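Local coordinates for protein RE55538p (Drosophila melanogaster, PDB 4IX7) that represses transcription of neural-development genes by binding palindromic DNA sites through its BEN domain, and serves as a corepressor for Suppressor of Hairless in inhibiting Notch signalling, at residues C[5-13]-C[71-79]; C[25-33]-C[90-101]. All coordinates share one frame; numbering follows the deposited sequence.

Contact 1. Residues C[5-13]-C[71-79]; sequences VSIGPNNTC and GKIQDIIFA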
loop_
_atom_site.group_PDB
_atom_site.type_symbol
_atom_site.label_atom_id
_atom_site.label_comp_id
_atom_site.label_asym_id
_atom_site.label_seq_id
_atom_site.Cartn_x
_atom_site.Cartn_y
_atom_site.Cartn_z
ATOM N N VAL C 5 -19.482 -16.186 -16.862
ATOM C CA VAL C 5 -19.159 -14.853 -17.342
ATOM C C VAL C 5 -17.643 -14.736 -17.511
ATOM O O VAL C 5 -16.888 -14.985 -16.570
ATOM C CB VAL C 5 -19.632 -13.758 -16.355
ATOM C CG1 VAL C 5 -19.192 -12.385 -16.836
ATOM C CG2 VAL C 5 -21.141 -13.803 -16.181
ATOM N N SER C 6 -17.200 -14.379 -18.715
ATOM C CA SER C 6 -15.787 -14.105 -18.974
ATOM C C SER C 6 -15.422 -12.744 -18.391
ATOM O O SER C 6 -16.024 -11.730 -18.752
ATOM C CB SER C 6 -15.536 -14.110 -20.485
ATOM O OG SER C 6 -14.165 -13.931 -20.782
ATOM N N ILE C 7 -14.449 -12.704 -17.483
ATOM C CA ILE C 7 -14.172 -11.445 -16.782
ATOM C C ILE C 7 -13.070 -10.586 -17.403
ATOM O O ILE C 7 -12.899 -9.424 -17.026
ATOM C CB ILE C 7 -13.897 -11.645 -15.258
ATOM C CG1 ILE C 7 -12.464 -12.139 -15.015
ATOM C CG2 ILE C 7 -14.950 -12.566 -14.631
ATOM C CD1 ILE C 7 -12.085 -12.226 -13.539
ATOM N N GLY C 8 -12.323 -11.149 -18.348
ATOM C CA GLY C 8 -11.243 -10.405 -18.974
ATOM C C GLY C 8 -10.736 -11.064 -20.233
ATOM O O GLY C 8 -11.220 -12.129 -20.617
ATOM N N PRO C 9 -9.749 -10.434 -20.879
ATOM C CA PRO C 9 -9.246 -10.911 -22.177
ATOM C C PRO C 9 -8.705 -12.344 -22.204
ATOM O O PRO C 9 -8.623 -12.916 -23.293
ATOM C CB PRO C 9 -8.137 -9.905 -22.528
ATOM C CG PRO C 9 -7.865 -9.134 -21.264
ATOM C CD PRO C 9 -9.131 -9.162 -20.466
ATOM N N ASN C 10 -8.334 -12.913 -21.060
ATOM C CA ASN C 10 -7.809 -14.278 -21.045
ATOM C C ASN C 10 -8.880 -15.330 -20.772
ATOM O O ASN C 10 -8.578 -16.511 -20.586
ATOM C CB ASN C 10 -6.642 -14.407 -20.059
ATOM C CG ASN C 10 -5.512 -13.453 -20.378
ATOM O OD1 ASN C 10 -5.153 -13.267 -21.547
ATOM N ND2 ASN C 10 -4.958 -12.822 -19.351
ATOM N N ASN C 11 -10.132 -14.883 -20.758
ATOM C CA ASN C 11 -11.283 -15.765 -20.582
ATOM C C ASN C 11 -11.317 -16.513 -19.240
ATOM O O ASN C 11 -11.841 -17.623 -19.138
ATOM C CB ASN C 11 -11.428 -16.733 -21.769
ATOM C CG ASN C 11 -12.797 -17.401 -21.827
ATOM O OD1 ASN C 11 -12.899 -18.621 -21.993
ATOM N ND2 ASN C 11 -13.851 -16.608 -21.680
ATOM N N THR C 12 -10.786 -15.886 -18.193
ATOM C CA THR C 12 -11.015 -16.406 -16.854
ATOM C C THR C 12 -12.482 -16.141 -16.545
ATOM O O THR C 12 -12.973 -15.028 -16.766
ATOM C CB THR C 12 -10.144 -15.679 -15.821
ATOM O OG1 THR C 12 -8.767 -15.773 -16.218
ATOM C CG2 THR C 12 -10.318 -16.299 -14.437
ATOM N N CYS C 13 -13.182 -17.160 -16.058
ATOM C CA CYS C 13 -14.622 -17.047 -15.829
ATOM C C CYS C 13 -15.044 -17.286 -14.388
ATOM O O CYS C 13 -14.363 -17.981 -13.625
ATOM C CB CYS C 13 -15.380 -18.027 -16.727
ATOM S SG CYS C 13 -15.186 -17.704 -18.497
ATOM N N GLY C 71 -2.208 -15.051 -16.038
ATOM C CA GLY C 71 -3.313 -14.753 -16.929
ATOM C C GLY C 71 -4.597 -14.523 -16.154
ATOM O O GLY C 71 -5.391 -13.632 -16.480
ATOM N N LYS C 72 -4.791 -15.316 -15.106
ATOM C CA LYS C 72 -5.958 -15.163 -14.243
ATOM C C LYS C 72 -5.890 -13.854 -13.447
ATOM O O LYS C 72 -6.891 -13.136 -13.304
ATOM C CB LYS C 72 -6.115 -16.391 -13.327
ATOM C CG LYS C 72 -6.473 -17.665 -14.107
ATOM C CD LYS C 72 -6.603 -18.878 -13.193
ATOM C CE LYS C 72 -7.020 -20.090 -14.015
ATOM N NZ LYS C 72 -6.981 -21.359 -13.240
ATOM N N ILE C 73 -4.705 -13.526 -12.947
ATOM C CA ILE C 73 -4.517 -12.280 -12.216
ATOM C C ILE C 73 -4.758 -11.085 -13.135
ATOM O O ILE C 73 -5.422 -10.127 -12.749
ATOM C CB ILE C 73 -3.126 -12.223 -11.557
ATOM C CG1 ILE C 73 -3.063 -13.234 -10.408
ATOM C CG2 ILE C 73 -2.825 -10.820 -11.025
ATOM C CD1 ILE C 73 -4.185 -13.104 -9.413
ATOM N N GLN C 74 -4.242 -11.161 -14.362
ATOM C CA GLN C 74 -4.453 -10.099 -15.341
ATOM C C GLN C 74 -5.946 -9.875 -15.571
ATOM O O GLN C 74 -6.398 -8.735 -15.673
ATOM C CB GLN C 74 -3.768 -10.442 -16.663
ATOM C CG GLN C 74 -3.712 -9.280 -17.634
ATOM C CD GLN C 74 -3.159 -9.682 -18.993
ATOM O OE1 GLN C 74 -2.854 -10.854 -19.233
ATOM N NE2 GLN C 74 -3.029 -8.710 -19.890
ATOM N N ASP C 75 -6.713 -10.961 -15.623
ATOM C CA ASP C 75 -8.155 -10.849 -15.823
ATOM C C ASP C 75 -8.857 -10.225 -14.624
ATOM O O ASP C 75 -9.780 -9.423 -14.792
ATOM C CB ASP C 75 -8.773 -12.208 -16.149
ATOM C CG ASP C 75 -8.598 -12.590 -17.610
ATOM O OD1 ASP C 75 -8.161 -11.732 -18.412
ATOM O OD2 ASP C 75 -8.916 -13.747 -17.945
ATOM N N ILE C 76 -8.428 -10.590 -13.418
ATOM C CA ILE C 76 -9.013 -10.007 -12.218
ATOM C C ILE C 76 -8.755 -8.510 -12.197
ATOM O O ILE C 76 -9.657 -7.723 -11.912
ATOM C CB ILE C 76 -8.467 -10.669 -10.939
ATOM C CG1 ILE C 76 -8.986 -12.111 -10.857
ATOM C CG2 ILE C 76 -8.862 -9.866 -9.688
ATOM C CD1 ILE C 76 -8.321 -12.925 -9.773
ATOM N N ILE C 77 -7.531 -8.113 -12.526
ATOM C CA ILE C 77 -7.186 -6.692 -12.574
ATOM C C ILE C 77 -8.018 -5.988 -13.641
ATOM O O ILE C 77 -8.553 -4.908 -13.403
ATOM C CB ILE C 77 -5.684 -6.489 -12.828
ATOM C CG1 ILE C 77 -4.877 -6.997 -11.633
ATOM C CG2 ILE C 77 -5.382 -5.028 -13.088
ATOM C CD1 ILE C 77 -3.366 -7.086 -11.908
ATOM N N PHE C 78 -8.152 -6.614 -14.806
ATOM C CA PHE C 78 -8.983 -6.053 -15.865
ATOM C C PHE C 78 -10.405 -5.792 -15.378
ATOM O O PHE C 78 -10.936 -4.688 -15.543
ATOM C CB PHE C 78 -9.008 -6.977 -17.088
ATOM C CG PHE C 78 -9.832 -6.449 -18.227
ATOM C CD1 PHE C 78 -9.246 -5.689 -19.225
ATOM C CD2 PHE C 78 -11.191 -6.722 -18.305
ATOM C CE1 PHE C 78 -10.001 -5.202 -20.280
ATOM C CE2 PHE C 78 -11.954 -6.233 -19.356
ATOM C CZ PHE C 78 -11.355 -5.476 -20.346
ATOM N N ALA C 79 -11.020 -6.802 -14.772
ATOM C CA ALA C 79 -12.410 -6.685 -14.354
ATOM C C ALA C 79 -12.598 -5.616 -13.275
ATOM O O ALA C 79 -13.507 -4.784 -13.363
ATOM C CB ALA C 79 -12.922 -8.016 -13.861
#

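Contact 2. Residues C[25-33]-C[90-101]; sequences SVCSLATRK and EVRNAITTKCAD. With nucleotides of chain B; nucleotides of chain A.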
loop_
_atom_site.group_PDB
_atom_site.type_symbol
_atom_site.label_atom_id
_atom_site.label_comp_id
_atom_site.label_asym_id
_atom_site.label_seq_id
_atom_site.Cartn_x
_atom_site.Cartn_y
_atom_site.Cartn_z
ATOM N N SER C 25 -18.381 -1.249 -5.819
ATOM C CA SER C 25 -18.077 0.047 -5.217
ATOM C C SER C 25 -16.948 -0.055 -4.193
ATOM O O SER C 25 -16.374 0.957 -3.795
ATOM C CB SER C 25 -19.319 0.660 -4.562
ATOM O OG SER C 25 -19.671 -0.033 -3.377
ATOM N N VAL C 26 -16.640 -1.281 -3.767
ATOM C CA VAL C 26 -15.547 -1.519 -2.819
ATOM C C VAL C 26 -14.504 -2.439 -3.446
ATOM O O VAL C 26 -14.675 -3.663 -3.463
ATOM C CB VAL C 26 -16.036 -2.119 -1.490
ATOM C CG1 VAL C 26 -14.862 -2.251 -0.502
ATOM C CG2 VAL C 26 -17.151 -1.262 -0.891
ATOM N N CYS C 27 -13.437 -1.826 -3.955
ATOM C CA CYS C 27 -12.410 -2.508 -4.750
ATOM C C CYS C 27 -11.891 -3.763 -4.086
ATOM O O CYS C 27 -11.829 -4.829 -4.704
ATOM C CB CYS C 27 -11.244 -1.549 -5.033
ATOM S SG CYS C 27 -9.768 -2.311 -5.798
ATOM N N SER C 28 -11.524 -3.640 -2.815
ATOM C CA SER C 28 -10.894 -4.744 -2.118
ATOM C C SER C 28 -11.818 -5.947 -1.959
ATOM O O SER C 28 -11.397 -7.091 -2.132
ATOM C CB SER C 28 -10.364 -4.283 -0.765
ATOM O OG SER C 28 -9.561 -5.301 -0.203
ATOM N N LEU C 29 -13.081 -5.690 -1.648
ATOM C CA LEU C 29 -14.019 -6.782 -1.452
ATOM C C LEU C 29 -14.329 -7.458 -2.788
ATOM O O LEU C 29 -14.472 -8.674 -2.844
ATOM C CB LEU C 29 -15.291 -6.279 -0.781
ATOM C CG LEU C 29 -15.104 -5.765 0.647
ATOM C CD1 LEU C 29 -16.441 -5.257 1.182
ATOM C CD2 LEU C 29 -14.548 -6.861 1.540
ATOM N N ALA C 30 -14.417 -6.672 -3.855
ATOM C CA ALA C 30 -14.662 -7.239 -5.181
ATOM C C ALA C 30 -13.517 -8.174 -5.569
ATOM O O ALA C 30 -13.736 -9.284 -6.068
ATOM C CB ALA C 30 -14.827 -6.131 -6.213
ATOM N N THR C 31 -12.298 -7.716 -5.303
ATOM C CA THR C 31 -11.092 -8.476 -5.606
ATOM C C THR C 31 -11.066 -9.779 -4.807
ATOM O O THR C 31 -10.807 -10.854 -5.353
ATOM C CB THR C 31 -9.850 -7.624 -5.318
ATOM O OG1 THR C 31 -9.914 -6.447 -6.128
ATOM C CG2 THR C 31 -8.571 -8.374 -5.668
ATOM N N ARG C 32 -11.363 -9.695 -3.515
ATOM C CA ARG C 32 -11.379 -10.884 -2.668
ATOM C C ARG C 32 -12.379 -11.913 -3.177
ATOM O O ARG C 32 -12.084 -13.108 -3.221
ATOM C CB ARG C 32 -11.697 -10.518 -1.212
ATOM C CG ARG C 32 -10.590 -9.748 -0.515
ATOM C CD ARG C 32 -11.020 -9.281 0.874
ATOM N NE ARG C 32 -9.906 -8.633 1.555
ATOM C CZ ARG C 32 -9.044 -9.265 2.343
ATOM N NH1 ARG C 32 -8.046 -8.595 2.905
ATOM N NH2 ARG C 32 -9.179 -10.564 2.576
ATOM N N LYS C 33 -13.566 -11.452 -3.567
ATOM C CA LYS C 33 -14.587 -12.387 -4.030
ATOM C C LYS C 33 -14.148 -13.102 -5.297
ATOM O O LYS C 33 -14.318 -14.317 -5.423
ATOM C CB LYS C 33 -15.932 -11.693 -4.252
ATOM C CG LYS C 33 -17.055 -12.647 -4.653
ATOM C CD LYS C 33 -17.235 -13.765 -3.625
ATOM C CE LYS C 33 -18.577 -14.473 -3.802
ATOM N NZ LYS C 33 -18.795 -15.573 -2.816
ATOM N N GLU C 90 -3.938 -0.598 -6.825
ATOM C CA GLU C 90 -4.927 -0.800 -5.775
ATOM C C GLU C 90 -5.455 -2.235 -5.802
ATOM O O GLU C 90 -5.626 -2.859 -4.757
ATOM C CB GLU C 90 -6.081 0.186 -5.968
ATOM C CG GLU C 90 -7.019 0.324 -4.797
ATOM C CD GLU C 90 -8.008 1.453 -5.012
ATOM O OE1 GLU C 90 -7.686 2.366 -5.810
ATOM O OE2 GLU C 90 -9.102 1.422 -4.404
ATOM N N VAL C 91 -5.693 -2.760 -6.999
ATOM C CA VAL C 91 -6.160 -4.134 -7.122
ATOM C C VAL C 91 -5.069 -5.099 -6.682
ATOM O O VAL C 91 -5.333 -6.041 -5.944
ATOM C CB VAL C 91 -6.612 -4.461 -8.551
ATOM C CG1 VAL C 91 -7.144 -5.876 -8.613
ATOM C CG2 VAL C 91 -7.691 -3.476 -8.986
ATOM N N ARG C 92 -3.841 -4.872 -7.135
ATOM C CA ARG C 92 -2.740 -5.754 -6.771
ATOM C C ARG C 92 -2.531 -5.780 -5.258
ATOM O O ARG C 92 -2.259 -6.835 -4.679
ATOM C CB ARG C 92 -1.458 -5.349 -7.510
ATOM C CG ARG C 92 -1.486 -5.732 -8.978
ATOM C CD ARG C 92 -0.273 -5.219 -9.742
ATOM N NE ARG C 92 -0.175 -5.881 -11.037
ATOM C CZ ARG C 92 0.627 -6.911 -11.283
ATOM N NH1 ARG C 92 1.421 -7.377 -10.327
ATOM N NH2 ARG C 92 0.643 -7.464 -12.487
ATOM N N ASN C 93 -2.671 -4.619 -4.614
ATOM C CA ASN C 93 -2.526 -4.569 -3.165
ATOM C C ASN C 93 -3.584 -5.409 -2.469
ATOM O O ASN C 93 -3.300 -6.094 -1.483
ATOM C CB ASN C 93 -2.552 -3.141 -2.628
ATOM C CG ASN C 93 -2.409 -3.101 -1.129
ATOM O OD1 ASN C 93 -3.346 -2.739 -0.414
ATOM N ND2 ASN C 93 -1.241 -3.514 -0.634
ATOM N N ALA C 94 -4.803 -5.388 -2.996
ATOM C CA ALA C 94 -5.847 -6.233 -2.437
ATOM C C ALA C 94 -5.517 -7.717 -2.580
ATOM O O ALA C 94 -5.791 -8.501 -1.668
ATOM C CB ALA C 94 -7.193 -5.910 -3.072
ATOM N N ILE C 95 -4.928 -8.110 -3.711
ATOM C CA ILE C 95 -4.530 -9.502 -3.902
ATOM C C ILE C 95 -3.429 -9.897 -2.914
ATOM O O ILE C 95 -3.497 -10.960 -2.281
ATOM C CB ILE C 95 -4.053 -9.771 -5.341
ATOM C CG1 ILE C 95 -5.148 -9.387 -6.340
ATOM C CG2 ILE C 95 -3.704 -11.246 -5.495
ATOM C CD1 ILE C 95 -4.692 -9.416 -7.801
ATOM N N THR C 96 -2.426 -9.034 -2.754
ATOM C CA THR C 96 -1.355 -9.297 -1.790
ATOM C C THR C 96 -1.922 -9.546 -0.397
ATOM O O THR C 96 -1.527 -10.487 0.298
ATOM C CB THR C 96 -0.351 -8.107 -1.735
ATOM O OG1 THR C 96 0.319 -7.972 -3.002
ATOM C CG2 THR C 96 0.663 -8.302 -0.622
ATOM N N THR C 97 -2.864 -8.706 0.004
ATOM C CA THR C 97 -3.441 -8.809 1.330
ATOM C C THR C 97 -4.242 -10.097 1.472
ATOM O O THR C 97 -4.119 -10.801 2.465
ATOM C CB THR C 97 -4.345 -7.607 1.636
ATOM O OG1 THR C 97 -3.615 -6.386 1.417
ATOM C CG2 THR C 97 -4.806 -7.667 3.095
ATOM N N LYS C 98 -5.036 -10.424 0.460
ATOM C CA LYS C 98 -5.852 -11.631 0.529
ATOM C C LYS C 98 -4.982 -12.895 0.605
ATOM O O LYS C 98 -5.297 -13.836 1.351
ATOM C CB LYS C 98 -6.816 -11.698 -0.658
ATOM C CG LYS C 98 -7.658 -12.978 -0.723
ATOM C CD LYS C 98 -8.401 -13.219 0.590
ATOM C CE LYS C 98 -9.486 -14.263 0.422
ATOM N NZ LYS C 98 -10.180 -14.596 1.714
ATOM N N CYS C 99 -3.899 -12.922 -0.170
ATOM C CA CYS C 99 -2.961 -14.046 -0.113
ATOM C C CYS C 99 -2.368 -14.175 1.285
ATOM O O CYS C 99 -2.247 -15.273 1.814
ATOM C CB CYS C 99 -1.832 -13.873 -1.134
ATOM S SG CYS C 99 -2.378 -14.142 -2.827
ATOM N N ALA C 100 -2.000 -13.048 1.884
ATOM C CA ALA C 100 -1.457 -13.056 3.244
ATOM C C ALA C 100 -2.503 -13.522 4.252
ATOM O O ALA C 100 -2.190 -14.266 5.177
ATOM C CB ALA C 100 -0.930 -11.677 3.609
ATOM N N ASP C 101 -3.752 -13.104 4.054
ATOM C CA ASP C 101 -4.852 -13.523 4.928
ATOM C C ASP C 101 -5.070 -15.045 4.871
ATOM O O ASP C 101 -5.258 -15.704 5.904
ATOM C CB ASP C 101 -6.152 -12.801 4.552
ATOM C CG ASP C 101 -6.115 -11.303 4.852
ATOM O OD1 ASP C 101 -5.274 -10.858 5.662
ATOM O OD2 ASP C 101 -6.961 -10.565 4.298
ATOM P P DC B 4 -11.477 -4.954 3.053
ATOM O OP1 DC B 4 -12.395 -3.915 2.528
ATOM O OP2 DC B 4 -10.739 -5.844 2.127
ATOM O "O5'" DC B 4 -10.370 -4.276 3.967
ATOM C "C5'" DC B 4 -10.806 -3.436 5.026
ATOM C "C4'" DC B 4 -9.610 -3.084 5.881
ATOM O "O4'" DC B 4 -9.073 -4.285 6.471
ATOM C "C3'" DC B 4 -8.434 -2.496 5.106
ATOM O "O3'" DC B 4 -8.464 -1.106 5.383
ATOM C "C2'" DC B 4 -7.191 -3.187 5.674
ATOM C "C1'" DC B 4 -7.741 -3.991 6.837
ATOM N N1 DC B 4 -7.080 -5.306 7.050
ATOM C C2 DC B 4 -6.366 -5.534 8.230
ATOM O O2 DC B 4 -6.305 -4.626 9.063
ATOM N N3 DC B 4 -5.765 -6.730 8.417
ATOM C C4 DC B 4 -5.857 -7.684 7.479
ATOM N N4 DC B 4 -5.247 -8.861 7.705
ATOM C C5 DC B 4 -6.567 -7.462 6.257
ATOM C C6 DC B 4 -7.158 -6.272 6.086
ATOM P P DT B 3 -13.280 -11.364 3.767
ATOM O OP1 DT B 3 -14.475 -11.095 2.935
ATOM O OP2 DT B 3 -12.124 -12.107 3.249
ATOM O "O5'" DT B 3 -12.721 -9.951 4.282
ATOM C "C5'" DT B 3 -13.654 -9.037 4.794
ATOM C "C4'" DT B 3 -12.903 -7.830 5.305
ATOM O "O4'" DT B 3 -12.130 -8.229 6.462
ATOM C "C3'" DT B 3 -11.907 -7.228 4.318
ATOM O "O3'" DT B 3 -12.295 -5.868 4.082
ATOM C "C2'" DT B 3 -10.557 -7.375 5.016
ATOM C "C1'" DT B 3 -10.945 -7.449 6.478
ATOM N N1 DT B 3 -9.987 -8.152 7.361
ATOM C C2 DT B 3 -9.607 -7.540 8.545
ATOM O O2 DT B 3 -10.001 -6.432 8.884
ATOM N N3 DT B 3 -8.732 -8.274 9.306
ATOM C C4 DT B 3 -8.248 -9.537 9.030
ATOM O O4 DT B 3 -7.471 -10.109 9.789
ATOM C C5 DT B 3 -8.696 -10.119 7.792
ATOM C C7 DT B 3 -8.224 -11.482 7.382
ATOM C C6 DT B 3 -9.546 -9.419 7.033
ATOM P P DA A 7 4.061 -9.610 -3.537
ATOM O OP1 DA A 7 4.225 -10.655 -4.575
ATOM O OP2 DA A 7 2.716 -9.193 -3.078
ATOM O "O5'" DA A 7 4.840 -10.048 -2.237
ATOM C "C5'" DA A 7 6.140 -10.599 -2.394
ATOM C "C4'" DA A 7 6.639 -11.057 -1.041
ATOM O "O4'" DA A 7 7.027 -9.882 -0.274
ATOM C "C3'" DA A 7 5.648 -11.831 -0.177
ATOM O "O3'" DA A 7 6.382 -12.785 0.598
ATOM C "C2'" DA A 7 5.035 -10.756 0.728
ATOM C "C1'" DA A 7 6.202 -9.775 0.874
ATOM N N9 DA A 7 5.807 -8.368 0.998
ATOM C C8 DA A 7 4.809 -7.717 0.314
ATOM N N7 DA A 7 4.682 -6.450 0.651
ATOM C C5 DA A 7 5.671 -6.253 1.612
ATOM C C6 DA A 7 6.056 -5.131 2.372
ATOM N N6 DA A 7 5.474 -3.920 2.270
ATOM N N1 DA A 7 7.077 -5.292 3.241
ATOM C C2 DA A 7 7.667 -6.493 3.356
ATOM N N3 DA A 7 7.391 -7.623 2.695
ATOM C C4 DA A 7 6.361 -7.435 1.844
HETATM O O HOH W 1 -7.850 -7.499 0.071
#

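Contact 1. Residues C[5-13]-C[71-79]
With CG beside its own backbone N (chi1 -81°), Asp75 pushes its carboxylate off helix 70-84 into the type I turn Gly8 to Asn11 and toward Thr12 just after it, whose OG1 likewise lies beside the backbone N (chi1 -55°). Asp75 OD1 takes Asn10 N on its syn lone pair at 2.9 Å. Asp75 OD2 carries two bonds arriving from opposite faces of the carboxylate: Thr12 N, nearly in line with the C-O bond, and Thr12 OG1, on the anti side at 2.7 Å. Replacing Asp75 with an alanine would probably leave the amides of Asn10 and Thr12 without their buried acceptor and let the turn drift from the helix. Asn10 ND2 spends both its N-H groups in its own amide plane, on Gly71 O (3.0 Å) and on Gln74 OE1 (2.9 Å), the latter approached from above its carbonyl plane. Further along, Pro9 CD sits over one face of the Phe78 ring, 3.7 Å from its centroid, in a CH-pi contact, while Ile7 lays CB against Ala79 CB. This is a beta turn in the hairpin of strands 4-6 and 13-15, held to a BEN-domain helix by an aspartate accepting hydrogen bonds from backbone amides and a threonine hydroxyl.

Contact 2. Residues C[25-33]-C[90-101]
Arg32 lies sandwiched between protein and DNA: Lys98 covers one face of its guanidinium, and C2' of DT3 of chain B covers the other, 3.4 Å above the plane. At its edge, NH1 and NH2 both grip a single oxygen, Asp101 OD2, at 2.6 and 2.8 Å, in a salt bridge whose two planes lie only 20° apart. Asp101 is thereby held with its other oxygen, OD1, facing the cytosine of DC4 of chain B, whose N4 donates an almost straight bond (2.9 Å, 176°). Arg32 extends from CG to NE, which lets NE also reach OP2 of DC4; Ser28 OG bonds the same phosphate oxygen at 2.7 Å. In the BEN domain, a DNA-binding fold of the helix-turn-helix clan, helices 27-38 and 88-112 cross here at -57°, with axes 9.0 Å apart; helix 88-112 contacts a base through Asp101, while helix 27-38 holds the DC4 phosphate through Ser28 and Arg32. Lys98 NZ, salt-bridged to Glu102, lies beside the DT3 phosphate that a weak Arg32 NH2 bond also reaches. Behind the DNA surface, Thr31 CG2 packs on Ala94 CB and on Ile95 CG1; Cys27 SG rests against Val91 CG2. A water donates to both Ser28 OG and Ala94 O, bridging the two helices. On another side of helix 88-112, Thr96 OG1 bonds OP2 of DA7 of chain A at 2.7 Å.

Centres about 15 Å apart, the two contacts belong to one BEN domain and interleave along the chain: 5-13, then 25-33, then 71-79, then 90-101. Helix 70-84, which carries one side of contact 1, is followed directly by helix 88-112 of contact 2, and the two pack together: Ile73 meets Ile95, and Ile77 meets Val91 and Arg92. Ile76 also faces Thr31, so helix 70-84 touches both partners of contact 2. The N-terminal hairpin is thus joined through one helix to the pair of helices that meets the DNA. Contact 1 stays off the nucleic acid, its nearest atom about 8 Å away, while contact 2 touches both DNA strands.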